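Side-chain contacts in decapping and exoribonuclease protein 1 (Kluyveromyces lactis, PDB 4GPS), which removes the whole NAD cap from NAD-capped RNAs, cleaves methylguanosine-capped RNA ends, and degrades RNA in the 5'-3' direction: residues C92-I95 / T100-W103; H184-I189 / T318-K323. One frame throughout, in Å; residues are numbered along the deposited sequence.

Contact 1: residues C92-I95 / T100-W103; sequences CSYI and TLLW
Cys-92 lies against the indole of Trp-103 in an antiparallel beta hairpin, where strand 86-95 turns back through four residues into strand 100-103. The short axes of the two strands approach to 4.6 Å, with 160° between their directions. Cys-92/Trp-103 and Tyr-94/Leu-101 are non-hydrogen-bonded pairs on one face. Ser-93/Leu-102 and Ile-95/Thr-100 are hydrogen-bonded pairs on the other.

Cys-92 can be followed outward. Its CB sits over the face of the six-membered indole ring, offset toward the rim, 3.8 Å from CE3 of Trp-103, as a CH-pi contact. SG comes next, placed between the backbone N and the carbonyl carbon (chi1 65°). That torsion carries it over the same ring, 4.2 Å from the centroid and 13° off the normal, a sulfur-aromatic contact. Arg-166 of helix 156-167 makes a cation-pi contact with the same indole. Replacing Trp-103 by an alanine is likely to leave the cysteine sulfur without its ring and Arg-166 without its cation-pi partner.

Further along this face, CD2 of Leu-101 rests 3.5 Å from CB of Tyr-94. Helix 156-167 packs here too: Ile-159 touches both Tyr-94 and Leu-101. On the other face the terminal methyls of Ile-95 and Leu-102 meet, and Ser-93 OG is hydrogen-bonded to Arg-108 N.

Three backbone hydrogen bonds join the strands. Ser-93 and Leu-102 bond to each other in both directions, and the bond from Leu-102 N to Ser-93 O is the shortest of the three, at 2.8 Å. Thr-100 O accepts from Ile-95 N at 3.0 Å. The same oxygen lies near the plane of the Tyr-94 ring, at its edge, 3.4 Å from CD1 of Tyr-94.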
loop_
_atom_site.group_PDB
_atom_site.type_symbol
_atom_site.label_atom_id
_atom_site.label_comp_id
_atom_site.label_asym_id
_atom_site.label_seq_id
_atom_site.Cartn_x
_atom_site.Cartn_y
_atom_site.Cartn_z
ATOM N N CYS A 92 9.077 2.290 13.712
ATOM C CA CYS A 92 9.151 1.511 14.929
ATOM C C CYS A 92 9.104 0.034 14.660
ATOM O O CYS A 92 8.509 -0.411 13.682
ATOM C CB CYS A 92 8.023 1.868 15.888
ATOM S SG CYS A 92 6.400 1.465 15.276
ATOM N N SER A 93 9.778 -0.720 15.515
ATOM C CA SER A 93 9.764 -2.157 15.394
ATOM C C SER A 93 8.915 -2.656 16.559
ATOM O O SER A 93 8.973 -2.145 17.684
ATOM C CB SER A 93 11.182 -2.737 15.413
ATOM O OG SER A 93 11.977 -2.114 16.384
ATOM N N TYR A 94 8.070 -3.619 16.252
ATOM C CA TYR A 94 7.179 -4.160 17.231
ATOM C C TYR A 94 7.598 -5.599 17.514
ATOM O O TYR A 94 7.443 -6.467 16.654
ATOM C CB TYR A 94 5.750 -4.061 16.672
ATOM C CG TYR A 94 4.704 -4.856 17.421
ATOM C CD1 TYR A 94 4.797 -5.051 18.802
ATOM C CD2 TYR A 94 3.595 -5.379 16.755
ATOM C CE1 TYR A 94 3.822 -5.741 19.497
ATOM C CE2 TYR A 94 2.611 -6.064 17.444
ATOM C CZ TYR A 94 2.732 -6.236 18.814
ATOM O OH TYR A 94 1.731 -6.866 19.506
ATOM N N ILE A 95 8.157 -5.837 18.703
ATOM C CA ILE A 95 8.590 -7.189 19.107
ATOM C C ILE A 95 7.329 -7.827 19.703
ATOM O O ILE A 95 6.946 -7.495 20.821
ATOM C CB ILE A 95 9.701 -7.144 20.216
ATOM C CG1 ILE A 95 10.420 -5.781 20.211
ATOM C CG2 ILE A 95 10.697 -8.297 20.006
ATOM C CD1 ILE A 95 11.189 -5.484 18.939
ATOM N N THR A 100 6.157 -4.808 22.988
ATOM C CA THR A 100 6.975 -3.605 22.986
ATOM C C THR A 100 7.154 -2.966 21.622
ATOM O O THR A 100 7.347 -3.656 20.630
ATOM C CB THR A 100 8.388 -3.926 23.501
ATOM O OG1 THR A 100 8.312 -4.316 24.873
ATOM C CG2 THR A 100 9.305 -2.731 23.353
ATOM N N LEU A 101 7.097 -1.643 21.585
ATOM C CA LEU A 101 7.330 -0.917 20.355
ATOM C C LEU A 101 8.616 -0.146 20.604
ATOM O O LEU A 101 8.730 0.537 21.625
ATOM C CB LEU A 101 6.211 0.083 20.084
ATOM C CG LEU A 101 4.822 -0.425 19.730
ATOM C CD1 LEU A 101 3.857 0.744 19.706
ATOM C CD2 LEU A 101 4.878 -1.129 18.380
ATOM N N LEU A 102 9.598 -0.286 19.726
ATOM C CA LEU A 102 10.828 0.476 19.877
ATOM C C LEU A 102 10.750 1.542 18.793
ATOM O O LEU A 102 10.697 1.225 17.601
ATOM C CB LEU A 102 12.051 -0.418 19.667
ATOM C CG LEU A 102 12.082 -1.608 20.620
ATOM C CD1 LEU A 102 13.316 -2.445 20.349
ATOM C CD2 LEU A 102 12.085 -1.109 22.049
ATOM N N TRP A 103 10.750 2.802 19.194
ATOM C CA TRP A 103 10.645 3.878 18.229
ATOM C C TRP A 103 11.942 4.440 17.685
ATOM O O TRP A 103 12.954 4.515 18.389
ATOM C CB TRP A 103 9.856 5.061 18.808
ATOM C CG TRP A 103 8.428 4.747 19.110
ATOM C CD1 TRP A 103 7.941 4.197 20.251
ATOM C CD2 TRP A 103 7.311 4.911 18.226
ATOM N NE1 TRP A 103 6.586 4.010 20.139
ATOM C CE2 TRP A 103 6.174 4.440 18.905
ATOM C CE3 TRP A 103 7.166 5.409 16.923
ATOM C CZ2 TRP A 103 4.900 4.447 18.326
ATOM C CZ3 TRP A 103 5.918 5.416 16.350
ATOM C CH2 TRP A 103 4.792 4.941 17.054
#

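Contact 2: residues H184-I189 / T318-K323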
loop_
_atom_site.group_PDB
_atom_site.type_symbol
_atom_site.label_atom_id
_atom_site.label_comp_id
_atom_site.label_asym_id
_atom_site.label_seq_id
_atom_site.Cartn_x
_atom_site.Cartn_y
_atom_site.Cartn_z
ATOM N N HIS A 184 -5.581 0.212 3.728
ATOM C CA HIS A 184 -6.887 0.804 3.434
ATOM C C HIS A 184 -6.836 1.940 2.444
ATOM O O HIS A 184 -7.831 2.188 1.766
ATOM C CB HIS A 184 -7.593 1.280 4.695
ATOM C CG HIS A 184 -7.763 0.209 5.715
ATOM N ND1 HIS A 184 -8.185 -1.063 5.387
ATOM C CD2 HIS A 184 -7.502 0.192 7.042
ATOM C CE1 HIS A 184 -8.167 -1.821 6.468
ATOM N NE2 HIS A 184 -7.755 -1.084 7.485
ATOM N N ILE A 185 -5.703 2.644 2.365
ATOM C CA ILE A 185 -5.616 3.715 1.400
ATOM C C ILE A 185 -5.519 2.986 0.053
ATOM O O ILE A 185 -6.220 3.308 -0.897
ATOM C CB ILE A 185 -4.391 4.650 1.650
ATOM C CG1 ILE A 185 -4.468 5.297 3.052
ATOM C CG2 ILE A 185 -4.400 5.752 0.631
ATOM C CD1 ILE A 185 -5.787 6.029 3.284
ATOM N N ILE A 186 -4.682 1.972 -0.028
ATOM C CA ILE A 186 -4.611 1.239 -1.264
ATOM C C ILE A 186 -6.028 0.718 -1.655
ATOM O O ILE A 186 -6.449 0.883 -2.811
ATOM C CB ILE A 186 -3.603 0.061 -1.158
ATOM C CG1 ILE A 186 -2.193 0.614 -1.019
ATOM C CG2 ILE A 186 -3.660 -0.834 -2.412
ATOM C CD1 ILE A 186 -1.239 -0.363 -0.365
ATOM N N ASP A 187 -6.771 0.125 -0.712
ATOM C CA ASP A 187 -8.099 -0.410 -1.043
ATOM C C ASP A 187 -9.008 0.654 -1.651
ATOM O O ASP A 187 -9.723 0.388 -2.612
ATOM C CB ASP A 187 -8.854 -0.990 0.179
ATOM C CG ASP A 187 -8.236 -2.278 0.734
ATOM O OD1 ASP A 187 -7.723 -3.119 -0.050
ATOM O OD2 ASP A 187 -8.285 -2.444 1.984
ATOM N N ILE A 188 -9.003 1.845 -1.064
ATOM C CA ILE A 188 -9.839 2.911 -1.542
ATOM C C ILE A 188 -9.437 3.357 -2.944
ATOM O O ILE A 188 -10.300 3.614 -3.759
ATOM C CB ILE A 188 -9.774 4.113 -0.597
ATOM C CG1 ILE A 188 -10.492 3.772 0.703
ATOM C CG2 ILE A 188 -10.349 5.366 -1.303
ATOM C CD1 ILE A 188 -10.019 4.602 1.900
ATOM N N ILE A 189 -8.138 3.436 -3.230
ATOM C CA ILE A 189 -7.710 3.863 -4.548
ATOM C C ILE A 189 -8.046 2.777 -5.580
ATOM O O ILE A 189 -8.310 3.083 -6.749
ATOM C CB ILE A 189 -6.183 4.155 -4.568
ATOM C CG1 ILE A 189 -5.878 5.318 -3.636
ATOM C CG2 ILE A 189 -5.705 4.516 -5.974
ATOM C CD1 ILE A 189 -4.394 5.344 -3.183
ATOM N N THR A 318 4.063 1.340 -3.453
ATOM C CA THR A 318 5.328 2.017 -3.245
ATOM C C THR A 318 5.212 3.501 -3.509
ATOM O O THR A 318 5.880 4.311 -2.849
ATOM C CB THR A 318 6.461 1.416 -4.087
ATOM O OG1 THR A 318 6.054 1.302 -5.441
ATOM C CG2 THR A 318 6.836 0.029 -3.544
ATOM N N ASN A 319 4.324 3.875 -4.426
ATOM C CA ASN A 319 4.166 5.290 -4.719
ATOM C C ASN A 319 3.658 6.114 -3.541
ATOM O O ASN A 319 3.865 7.317 -3.509
ATOM C CB ASN A 319 3.253 5.511 -5.912
ATOM C CG ASN A 319 3.436 6.876 -6.508
ATOM O OD1 ASN A 319 2.610 7.744 -6.349
ATOM N ND2 ASN A 319 4.557 7.075 -7.174
ATOM N N LEU A 320 2.984 5.483 -2.579
ATOM C CA LEU A 320 2.502 6.210 -1.393
ATOM C C LEU A 320 3.634 6.510 -0.378
ATOM O O LEU A 320 3.423 7.195 0.630
ATOM C CB LEU A 320 1.391 5.410 -0.684
ATOM C CG LEU A 320 0.006 5.411 -1.317
ATOM C CD1 LEU A 320 -0.689 4.247 -0.751
ATOM C CD2 LEU A 320 -0.766 6.730 -1.056
ATOM N N LEU A 321 4.825 5.996 -0.629
ATOM C CA LEU A 321 5.951 6.231 0.275
ATOM C C LEU A 321 6.938 7.231 -0.308
ATOM O O LEU A 321 6.960 7.489 -1.517
ATOM C CB LEU A 321 6.712 4.933 0.546
ATOM C CG LEU A 321 5.849 3.774 1.029
ATOM C CD1 LEU A 321 6.688 2.518 1.085
ATOM C CD2 LEU A 321 5.279 4.111 2.391
ATOM N N PRO A 322 7.761 7.821 0.555
ATOM C CA PRO A 322 8.782 8.794 0.156
ATOM C C PRO A 322 9.859 8.136 -0.746
ATOM O O PRO A 322 10.118 8.595 -1.858
ATOM C CB PRO A 322 9.371 9.229 1.486
ATOM C CG PRO A 322 8.251 9.038 2.447
ATOM C CD PRO A 322 7.580 7.796 2.017
ATOM N N LYS A 323 10.474 7.059 -0.261
ATOM C CA LYS A 323 11.555 6.361 -0.981
ATOM C C LYS A 323 11.274 4.879 -0.808
ATOM O O LYS A 323 11.030 4.438 0.304
ATOM C CB LYS A 323 12.930 6.646 -0.328
ATOM C CG LYS A 323 13.114 5.867 1.063
ATOM C CD LYS A 323 14.390 6.175 1.920
ATOM C CE LYS A 323 14.336 5.407 3.282
ATOM N NZ LYS A 323 15.567 5.515 4.162
#
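The backbones of helix 182-190 and of the turn leaving helix 305-319 stay well apart, with Ile-186 CA and Leu-320 CA 8.7 Å from each other. Side chains alone bridge this distance. Leu-320 reaches across to three isoleucines, Ile-185, Ile-186 and Ile-189, and no hydrogen bond links the segments.

The two methyls of Leu-320 divide the work. CD1 meets Ile-186 at CG1, 3.9 Å away. CD2 meets CG2 of Ile-185 at 4.1 Å and lies more loosely, at 4.4 Å, from CD1 of Ile-189. In Ile-185 the CG2 methyl, anti to the backbone N, makes this contact, while CG1 (chi1 -60°) lies beside the N. All four residues are buried, and every side-chain pair across the contact is carbon to carbon.

Around it, Ile-316 of helix 305-319 touches Ile-186 and Ile-189, and Phe-381 of helix 370-393 touches Ile-185. A salt bridge from Asp-187 to Arg-313 also ties helix 182-190 to helix 305-319.

Ile-186 also touches Gln-317, which probably binds substrate, as in related enzymes. A bound citrate, probably from the crystallisation liquor, has its nearest atom about 3 Å from the Ile-186 side chain. The arrangement is a small apolar cluster between helix 182-190 and the turn that follows helix 305-319, next to the probable substrate pocket of this PD-(D/E)XK nuclease fold.

In the fold
Contact 1 lies toward the periphery, its centre about 21 Å from the centre of the chain, and only two of its eight touching residues are buried. Contact 2 is central, about 4 Å from that centre, and all its touching residues are buried. The two do not touch and hold different elements. Contact 1 closes a local hairpin whose strand 86-95 also pairs with strand 259-268. Contact 2 joins parts of the chain 129 residues apart. The chemistry follows: backbone hydrogen bonds, a cysteine-indole contact and some aliphatic packing in the hairpin, aliphatic packing alone in the core. Contact 2 touches Gln-317, a probable substrate-binding residue; in contact 1 the Tyr-94 side chain stays about 9 Å from that of Glu-280, another.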